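Local coordinates for protein NalP translocator (Neisseria meningitidis, PDB 1UYN) that forms the outer-membrane beta-barrel pore of an autotransporter, through which its secreted protease passenger domain is translocated to the bacterial cell surface, at residues 99-113 with 125-139. Residues are numbered along the deposited sequence; the frame is centred on the assembly and turned at random.
Sequences SANAKTDSISLFAGI and GLFSYGRYKNSISRS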
ATOM      1  N   SER A  99     -16.145   4.576  19.937  1.00 28.81           N
ATOM      2  CA  SER A  99     -17.202   3.581  20.042  1.00 28.68           C
ATOM      3  C   SER A  99     -16.916   2.209  19.444  1.00 27.96           C
ATOM      4  O   SER A  99     -17.766   1.310  19.558  1.00 27.86           O
ATOM      5  CB  SER A  99     -18.508   4.123  19.403  1.00 28.77           C
ATOM      6  OG  SER A  99     -19.277   4.815  20.365  1.00 29.96           O
ATOM      7  N   ALA A 100     -15.761   2.035  18.803  1.00 27.15           N
ATOM      8  CA  ALA A 100     -15.578   0.908  17.886  1.00 26.18           C
ATOM      9  C   ALA A 100     -14.163   0.777  17.376  1.00 25.93           C
ATOM     10  O   ALA A 100     -13.504   1.768  17.067  1.00 26.64           O
ATOM     11  CB  ALA A 100     -16.506   1.057  16.667  1.00 25.87           C
ATOM     12  N   ASN A 101     -13.714  -0.456  17.222  1.00 24.94           N
ATOM     13  CA  ASN A 101     -12.495  -0.689  16.512  1.00 24.35           C
ATOM     14  C   ASN A 101     -12.542  -1.966  15.687  1.00 23.38           C
ATOM     15  O   ASN A 101     -13.504  -2.695  15.758  1.00 23.73           O
ATOM     16  CB  ASN A 101     -11.336  -0.647  17.479  1.00 24.51           C
ATOM     17  CG  ASN A 101     -11.418  -1.695  18.490  1.00 25.62           C
ATOM     18  OD1 ASN A 101     -11.236  -1.421  19.669  1.00 29.74           O
ATOM     19  ND2 ASN A 101     -11.688  -2.920  18.059  1.00 23.65           N
ATOM     20  N   ALA A 102     -11.500  -2.195  14.897  1.00 22.15           N
ATOM     21  CA  ALA A 102     -11.539  -3.117  13.786  1.00 21.34           C
ATOM     22  C   ALA A 102     -10.181  -3.701  13.562  1.00 21.09           C
ATOM     23  O   ALA A 102      -9.224  -2.982  13.556  1.00 21.18           O
ATOM     24  CB  ALA A 102     -11.950  -2.388  12.566  1.00 21.36           C
ATOM     25  N   LYS A 103     -10.078  -4.991  13.348  1.00 21.34           N
ATOM     26  CA  LYS A 103      -8.820  -5.537  12.881  1.00 22.61           C
ATOM     27  C   LYS A 103      -9.017  -6.238  11.531  1.00 22.77           C
ATOM     28  O   LYS A 103      -9.920  -7.066  11.362  1.00 23.06           O
ATOM     29  CB  LYS A 103      -8.175  -6.445  13.943  1.00 22.86           C
ATOM     30  CG  LYS A 103      -8.561  -7.933  13.878  1.00 25.78           C
ATOM     31  CD  LYS A 103      -7.915  -8.815  15.013  1.00 29.52           C
ATOM     32  CE  LYS A 103      -7.912 -10.380  14.694  1.00 30.18           C
ATOM     33  NZ  LYS A 103      -9.248 -11.041  14.564  1.00 29.02           N
ATOM     34  N   THR A 104      -8.147  -5.872  10.584  1.00 22.87           N
ATOM     35  CA  THR A 104      -8.077  -6.402   9.242  1.00 21.84           C
ATOM     36  C   THR A 104      -6.911  -7.371   9.097  1.00 21.46           C
ATOM     37  O   THR A 104      -5.735  -7.012   9.319  1.00 21.39           O
ATOM     38  CB  THR A 104      -7.835  -5.249   8.231  1.00 22.41           C
ATOM     39  OG1 THR A 104      -8.822  -4.203   8.368  1.00 23.49           O
ATOM     40  CG2 THR A 104      -8.014  -5.735   6.795  1.00 23.04           C
ATOM     41  N   ASP A 105      -7.221  -8.574   8.636  1.00 20.11           N
ATOM     42  CA  ASP A 105      -6.221  -9.497   8.162  1.00 19.39           C
ATOM     43  C   ASP A 105      -6.235  -9.561   6.687  1.00 18.72           C
ATOM     44  O   ASP A 105      -7.291  -9.564   6.071  1.00 18.17           O
ATOM     45  CB  ASP A 105      -6.523 -10.877   8.682  1.00 19.79           C
ATOM     46  CG  ASP A 105      -6.302 -10.960  10.098  1.00 21.11           C
ATOM     47  OD1 ASP A 105      -5.570 -10.113  10.674  1.00 26.91           O
ATOM     48  OD2 ASP A 105      -6.815 -11.842  10.736  1.00 24.79           O
ATOM     49  N   SER A 106      -5.070  -9.658   6.080  1.00 18.51           N
ATOM     50  CA  SER A 106      -5.078  -9.666   4.625  1.00 18.93           C
ATOM     51  C   SER A 106      -4.022 -10.519   4.006  1.00 18.88           C
ATOM     52  O   SER A 106      -2.934 -10.750   4.555  1.00 18.22           O
ATOM     53  CB  SER A 106      -5.010  -8.250   4.095  1.00 18.75           C
ATOM     54  OG  SER A 106      -3.859  -7.581   4.608  1.00 20.98           O
ATOM     55  N   ILE A 107      -4.392 -11.073   2.871  1.00 19.95           N
ATOM     56  CA  ILE A 107      -3.456 -11.873   2.096  1.00 20.90           C
ATOM     57  C   ILE A 107      -3.522 -11.424   0.683  1.00 20.22           C
ATOM     58  O   ILE A 107      -4.564 -11.453   0.080  1.00 19.58           O
ATOM     59  CB  ILE A 107      -3.713 -13.379   2.245  1.00 21.10           C
ATOM     60  CG1 ILE A 107      -3.433 -13.760   3.711  1.00 22.75           C
ATOM     61  CG2 ILE A 107      -2.783 -14.157   1.304  1.00 21.02           C
ATOM     62  CD1 ILE A 107      -3.735 -15.232   4.110  1.00 23.62           C
ATOM     63  N   SER A 108      -2.362 -11.057   0.161  1.00 20.40           N
ATOM     64  CA  SER A 108      -2.273 -10.411  -1.127  1.00 20.16           C
ATOM     65  C   SER A 108      -1.089 -10.882  -1.901  1.00 20.33           C
ATOM     66  O   SER A 108       0.015 -11.030  -1.349  1.00 20.04           O
ATOM     67  CB  SER A 108      -2.120  -8.906  -0.936  1.00 20.35           C
ATOM     68  OG  SER A 108      -3.195  -8.376  -0.205  1.00 19.17           O
ATOM     69  N   LEU A 109      -1.328 -11.061  -3.193  1.00 20.40           N
ATOM     70  CA  LEU A 109      -0.309 -11.277  -4.171  1.00 20.74           C
ATOM     71  C   LEU A 109      -0.094  -9.986  -4.956  1.00 21.43           C
ATOM     72  O   LEU A 109      -1.018  -9.399  -5.467  1.00 21.83           O
ATOM     73  CB  LEU A 109      -0.757 -12.346  -5.110  1.00 20.68           C
ATOM     74  CG  LEU A 109       0.085 -12.427  -6.380  1.00 23.67           C
ATOM     75  CD1 LEU A 109       1.569 -12.814  -6.104  1.00 23.27           C
ATOM     76  CD2 LEU A 109      -0.594 -13.445  -7.327  1.00 27.46           C
ATOM     77  N   PHE A 110       1.150  -9.559  -5.087  1.00 22.07           N
ATOM     78  CA  PHE A 110       1.479  -8.416  -5.933  1.00 22.11           C
ATOM     79  C   PHE A 110       2.368  -8.826  -7.080  1.00 20.89           C
ATOM     80  O   PHE A 110       3.250  -9.623  -6.890  1.00 20.46           O
ATOM     81  CB  PHE A 110       2.207  -7.372  -5.099  1.00 22.66           C
ATOM     82  CG  PHE A 110       1.489  -7.022  -3.839  1.00 24.07           C
ATOM     83  CD1 PHE A 110       1.600  -7.820  -2.724  1.00 25.84           C
ATOM     84  CD2 PHE A 110       0.672  -5.916  -3.782  1.00 24.81           C
ATOM     85  CE1 PHE A 110       0.930  -7.492  -1.563  1.00 26.25           C
ATOM     86  CE2 PHE A 110       0.021  -5.597  -2.629  1.00 26.12           C
ATOM     87  CZ  PHE A 110       0.164  -6.382  -1.512  1.00 25.64           C
ATOM     88  N   ALA A 111       2.132  -8.266  -8.260  1.00 19.96           N
ATOM     89  CA  ALA A 111       2.971  -8.541  -9.420  1.00 19.63           C
ATOM     90  C   ALA A 111       3.300  -7.248 -10.172  1.00 18.96           C
ATOM     91  O   ALA A 111       2.506  -6.333 -10.253  1.00 19.32           O
ATOM     92  CB  ALA A 111       2.287  -9.556 -10.353  1.00 19.18           C
ATOM     93  N   GLY A 112       4.465  -7.198 -10.762  1.00 18.41           N
ATOM     94  CA  GLY A 112       4.883  -6.014 -11.492  1.00 18.22           C
ATOM     95  C   GLY A 112       5.729  -6.365 -12.691  1.00 17.70           C
ATOM     96  O   GLY A 112       6.494  -7.300 -12.655  1.00 15.50           O
ATOM     97  N   ILE A 113       5.558  -5.649 -13.786  1.00 18.21           N
ATOM     98  CA  ILE A 113       6.557  -5.760 -14.860  1.00 19.54           C
ATOM     99  C   ILE A 113       7.067  -4.356 -15.217  1.00 18.13           C
ATOM    100  O   ILE A 113       6.344  -3.386 -15.160  1.00 18.60           O
ATOM    101  CB  ILE A 113       5.971  -6.517 -16.073  1.00 20.06           C
ATOM    102  CG1 ILE A 113       7.038  -6.643 -17.162  1.00 21.99           C
ATOM    103  CG2 ILE A 113       4.685  -5.789 -16.601  1.00 21.06           C
ATOM    104  CD1 ILE A 113       6.460  -6.820 -18.634  1.00 24.99           C
ATOM    105  N   GLY A 125       3.815  -2.035 -15.419  1.00 15.79           N
ATOM    106  CA  GLY A 125       2.493  -2.584 -15.150  1.00 15.54           C
ATOM    107  C   GLY A 125       2.500  -3.219 -13.779  1.00 16.23           C
ATOM    108  O   GLY A 125       3.441  -3.864 -13.413  1.00 17.40           O
ATOM    109  N   LEU A 126       1.466  -2.985 -12.993  1.00 17.54           N
ATOM    110  CA  LEU A 126       1.313  -3.538 -11.642  1.00 18.06           C
ATOM    111  C   LEU A 126      -0.067  -4.194 -11.534  1.00 18.70           C
ATOM    112  O   LEU A 126      -1.024  -3.728 -12.118  1.00 16.78           O
ATOM    113  CB  LEU A 126       1.427  -2.435 -10.579  1.00 17.66           C
ATOM    114  CG  LEU A 126       2.638  -1.493 -10.720  1.00 17.60           C
ATOM    115  CD1 LEU A 126       2.525  -0.286  -9.850  1.00 17.22           C
ATOM    116  CD2 LEU A 126       3.937  -2.216 -10.418  1.00 16.42           C
ATOM    117  N   PHE A 127      -0.135  -5.294 -10.804  1.00 20.50           N
ATOM    118  CA  PHE A 127      -1.394  -5.980 -10.528  1.00 22.45           C
ATOM    119  C   PHE A 127      -1.345  -6.586  -9.120  1.00 22.47           C
ATOM    120  O   PHE A 127      -0.308  -7.027  -8.639  1.00 24.52           O
ATOM    121  CB  PHE A 127      -1.632  -7.075 -11.560  1.00 23.16           C
ATOM    122  CG  PHE A 127      -2.797  -7.964 -11.238  1.00 27.15           C
ATOM    123  CD1 PHE A 127      -4.102  -7.556 -11.539  1.00 30.32           C
ATOM    124  CD2 PHE A 127      -2.611  -9.200 -10.615  1.00 30.17           C
ATOM    125  CE1 PHE A 127      -5.212  -8.364 -11.239  1.00 28.63           C
ATOM    126  CE2 PHE A 127      -3.727 -10.027 -10.331  1.00 30.09           C
ATOM    127  CZ  PHE A 127      -5.020  -9.592 -10.642  1.00 29.90           C
ATOM    128  N   SER A 128      -2.461  -6.608  -8.443  1.00 22.13           N
ATOM    129  CA  SER A 128      -2.517  -7.224  -7.129  1.00 20.88           C
ATOM    130  C   SER A 128      -3.914  -7.772  -6.902  1.00 20.57           C
ATOM    131  O   SER A 128      -4.922  -7.258  -7.428  1.00 20.05           O
ATOM    132  CB  SER A 128      -2.137  -6.224  -6.056  1.00 20.73           C
ATOM    133  OG  SER A 128      -3.193  -5.299  -5.865  1.00 20.72           O
ATOM    134  N   TYR A 129      -3.951  -8.873  -6.169  1.00 20.15           N
ATOM    135  CA  TYR A 129      -5.198  -9.510  -5.798  1.00 20.14           C
ATOM    136  C   TYR A 129      -4.976  -9.823  -4.358  1.00 20.29           C
ATOM    137  O   TYR A 129      -4.029 -10.541  -4.035  1.00 19.94           O
ATOM    138  CB  TYR A 129      -5.469 -10.802  -6.585  1.00 19.62           C
ATOM    139  CG  TYR A 129      -6.798 -11.434  -6.270  1.00 21.34           C
ATOM    140  CD1 TYR A 129      -6.941 -12.332  -5.215  1.00 23.21           C
ATOM    141  CD2 TYR A 129      -7.921 -11.117  -7.005  1.00 24.54           C
ATOM    142  CE1 TYR A 129      -8.178 -12.923  -4.928  1.00 25.78           C
ATOM    143  CE2 TYR A 129      -9.168 -11.692  -6.727  1.00 26.18           C
ATOM    144  CZ  TYR A 129      -9.303 -12.603  -5.693  1.00 27.98           C
ATOM    145  OH  TYR A 129     -10.572 -13.173  -5.418  1.00 29.01           O
ATOM    146  N   GLY A 130      -5.829  -9.274  -3.501  1.00 19.60           N
ATOM    147  CA  GLY A 130      -5.851  -9.708  -2.135  1.00 20.02           C
ATOM    148  C   GLY A 130      -7.238  -9.907  -1.583  1.00 20.12           C
ATOM    149  O   GLY A 130      -8.230  -9.404  -2.103  1.00 20.24           O
ATOM    150  N   ARG A 131      -7.270 -10.649  -0.499  1.00 19.99           N
ATOM    151  CA  ARG A 131      -8.453 -10.877   0.255  1.00 20.66           C
ATOM    152  C   ARG A 131      -8.273 -10.206   1.592  1.00 19.95           C
ATOM    153  O   ARG A 131      -7.169 -10.011   2.052  1.00 18.54           O
ATOM    154  CB  ARG A 131      -8.649 -12.362   0.437  1.00 21.29           C
ATOM    155  CG  ARG A 131      -8.717 -13.134  -0.855  1.00 24.72           C
ATOM    156  CD  ARG A 131     -10.102 -13.117  -1.473  1.00 29.30           C
ATOM    157  NE  ARG A 131     -10.800 -14.347  -1.118  1.00 34.72           N
ATOM    158  CZ  ARG A 131     -12.002 -14.384  -0.557  1.00 40.07           C
ATOM    159  NH1 ARG A 131     -12.690 -13.259  -0.290  1.00 40.76           N
ATOM    160  NH2 ARG A 131     -12.524 -15.565  -0.248  1.00 42.16           N
ATOM    161  N   TYR A 132      -9.374  -9.803   2.201  1.00 19.96           N
ATOM    162  CA  TYR A 132      -9.285  -9.199   3.515  1.00 20.54           C
ATOM    163  C   TYR A 132     -10.422  -9.658   4.410  1.00 20.09           C
ATOM    164  O   TYR A 132     -11.456 -10.083   3.939  1.00 19.74           O
ATOM    165  CB  TYR A 132      -9.148  -7.663   3.425  1.00 20.23           C
ATOM    166  CG  TYR A 132     -10.371  -6.923   2.981  1.00 22.17           C
ATOM    167  CD1 TYR A 132     -11.342  -6.559   3.883  1.00 22.81           C
ATOM    168  CD2 TYR A 132     -10.547  -6.564   1.656  1.00 25.18           C
ATOM    169  CE1 TYR A 132     -12.453  -5.884   3.495  1.00 23.17           C
ATOM    170  CE2 TYR A 132     -11.675  -5.895   1.251  1.00 24.60           C
ATOM    171  CZ  TYR A 132     -12.631  -5.548   2.184  1.00 24.14           C
ATOM    172  OH  TYR A 132     -13.783  -4.859   1.805  1.00 24.35           O
ATOM    173  N   LYS A 133     -10.169  -9.635   5.701  1.00 20.09           N
ATOM    174  CA  LYS A 133     -11.179  -9.913   6.687  1.00 21.18           C
ATOM    175  C   LYS A 133     -11.139  -8.808   7.729  1.00 19.84           C
ATOM    176  O   LYS A 133     -10.121  -8.577   8.329  1.00 18.59           O
ATOM    177  CB  LYS A 133     -10.936 -11.273   7.353  1.00 22.21           C
ATOM    178  CG  LYS A 133     -12.135 -11.720   8.206  1.00 26.91           C
ATOM    179  CD  LYS A 133     -12.051 -13.188   8.677  1.00 32.44           C
ATOM    180  CE  LYS A 133     -11.842 -13.299  10.226  1.00 36.38           C
ATOM    181  NZ  LYS A 133     -12.954 -14.052  10.944  1.00 38.01           N
ATOM    182  N   ASN A 134     -12.264  -8.148   7.940  1.00 19.54           N
ATOM    183  CA  ASN A 134     -12.386  -7.095   8.948  1.00 19.30           C
ATOM    184  C   ASN A 134     -13.211  -7.637  10.086  1.00 18.22           C
ATOM    185  O   ASN A 134     -14.327  -8.120   9.888  1.00 18.29           O
ATOM    186  CB  ASN A 134     -13.108  -5.857   8.358  1.00 20.16           C
ATOM    187  CG  ASN A 134     -12.266  -5.106   7.341  1.00 20.72           C
ATOM    188  OD1 ASN A 134     -11.062  -5.354   7.192  1.00 21.53           O
ATOM    189  ND2 ASN A 134     -12.901  -4.211   6.610  1.00 23.80           N
ATOM    190  N   SER A 135     -12.647  -7.584  11.280  1.00 17.58           N
ATOM    191  CA  SER A 135     -13.374  -7.912  12.498  1.00 16.92           C
ATOM    192  C   SER A 135     -13.664  -6.622  13.200  1.00 16.35           C
ATOM    193  O   SER A 135     -12.783  -5.877  13.460  1.00 15.70           O
ATOM    194  CB  SER A 135     -12.543  -8.782  13.384  1.00 16.35           C
ATOM    195  OG  SER A 135     -12.575 -10.067  12.856  1.00 17.18           O
ATOM    196  N   ILE A 136     -14.924  -6.343  13.443  1.00 16.54           N
ATOM    197  CA  ILE A 136     -15.325  -5.117  14.076  1.00 16.44           C
ATOM    198  C   ILE A 136     -15.882  -5.483  15.401  1.00 16.78           C
ATOM    199  O   ILE A 136     -16.578  -6.441  15.486  1.00 15.67           O
ATOM    200  CB  ILE A 136     -16.395  -4.456  13.222  1.00 16.33           C
ATOM    201  CG1 ILE A 136     -15.761  -3.567  12.135  1.00 18.06           C
ATOM    202  CG2 ILE A 136     -17.289  -3.623  14.075  1.00 16.42           C
ATOM    203  CD1 ILE A 136     -14.799  -4.255  11.182  1.00 19.56           C
ATOM    204  N   SER A 137     -15.533  -4.758  16.452  1.00 18.58           N
ATOM    205  CA  SER A 137     -16.411  -4.675  17.608  1.00 20.28           C
ATOM    206  C   SER A 137     -16.754  -3.222  17.875  1.00 21.86           C
ATOM    207  O   SER A 137     -15.906  -2.353  17.759  1.00 21.37           O
ATOM    208  CB  SER A 137     -15.824  -5.326  18.846  1.00 20.54           C
ATOM    209  OG  SER A 137     -14.447  -5.206  18.824  1.00 21.19           O
ATOM    210  N   ARG A 138     -18.026  -2.974  18.179  1.00 24.13           N
ATOM    211  CA  ARG A 138     -18.500  -1.637  18.498  1.00 26.26           C
ATOM    212  C   ARG A 138     -19.363  -1.616  19.739  1.00 27.64           C
ATOM    213  O   ARG A 138     -20.394  -2.285  19.796  1.00 27.67           O
ATOM    214  CB  ARG A 138     -19.316  -0.972  17.364  1.00 26.61           C
ATOM    215  CG  ARG A 138     -19.709  -1.782  16.193  1.00 26.54           C
ATOM    216  CD  ARG A 138     -20.644  -1.012  15.273  1.00 28.11           C
ATOM    217  NE  ARG A 138     -21.969  -1.622  15.296  1.00 31.01           N
ATOM    218  CZ  ARG A 138     -23.109  -0.990  15.504  1.00 31.94           C
ATOM    219  NH1 ARG A 138     -23.141   0.312  15.723  1.00 34.64           N
ATOM    220  NH2 ARG A 138     -24.239  -1.675  15.485  1.00 31.63           N
ATOM    221  N   SER A 139     -18.927  -0.821  20.711  1.00 29.43           N
ATOM    222  CA  SER A 139     -19.751  -0.463  21.841  1.00 31.07           C
ATOM    223  C   SER A 139     -21.061   0.062  21.303  1.00 31.77           C
ATOM    224  O   SER A 139     -21.101   0.972  20.475  1.00 31.77           O
ATOM    225  CB  SER A 139     -19.072   0.591  22.723  1.00 31.73           C
ATOM    226  OG  SER A 139     -19.068   1.858  22.086  1.00 33.80           O
TER
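Thr104 and Asn134 meet on the inner face of the NalP barrel, side by side and pointing the same way. Thr104 OG1 donates to Asn134 OD1 at 2.8 Å, standing above the amide plane rather than on a lone pair. With chi1 at -54°, OG1 lies beside the backbone N, on the amide's side. This short branched alcohol and compact amide suit a wall filled by helix 12-34, whose Thr18 touches Asn134. Ala102 CB packs on Ile136 CD1 at 3.7 Å, a small methyl making room for the longer branch; Ile136 also touches Tyr14 of the helix. Phe110 CD2 lies 3.6 Å from Ser128 CB, and Ser108 OG passes 3.5 Å from the CA of Gly130, which lacks a side chain. Gln25 of the helix bonds Ser108 OG, and Gln156 of the next strand Ser128 OG.

The outer face is looser: the ends of Ile107, Tyr129, Arg131 and Lys133 lead away from the partner strand, and Leu109 CB comes no closer than 3.9 Å, to Tyr129 O. Leu109, Ala111, Phe127 and Tyr129 suit the membrane span, whereas Lys103, Asp105 and Lys133 lie beyond it. Lys103 NZ and Lys133 NZ stay 6.0 Å apart, out of contact, and Asp105 OD2, 6.5 Å from Lys133 NZ, may ease their repulsion.

Fourteen backbone N-H to C=O bonds, such as Ala111 N to Phe127 O at 2.8 Å, join this antiparallel hairpin. With backbone polarity spent between strands, apolar groups can face lipid while hydroxyls and amides share the interior with apolar groups such as Ile136, consistent with a hydrophilic pore occupied here by its own helix.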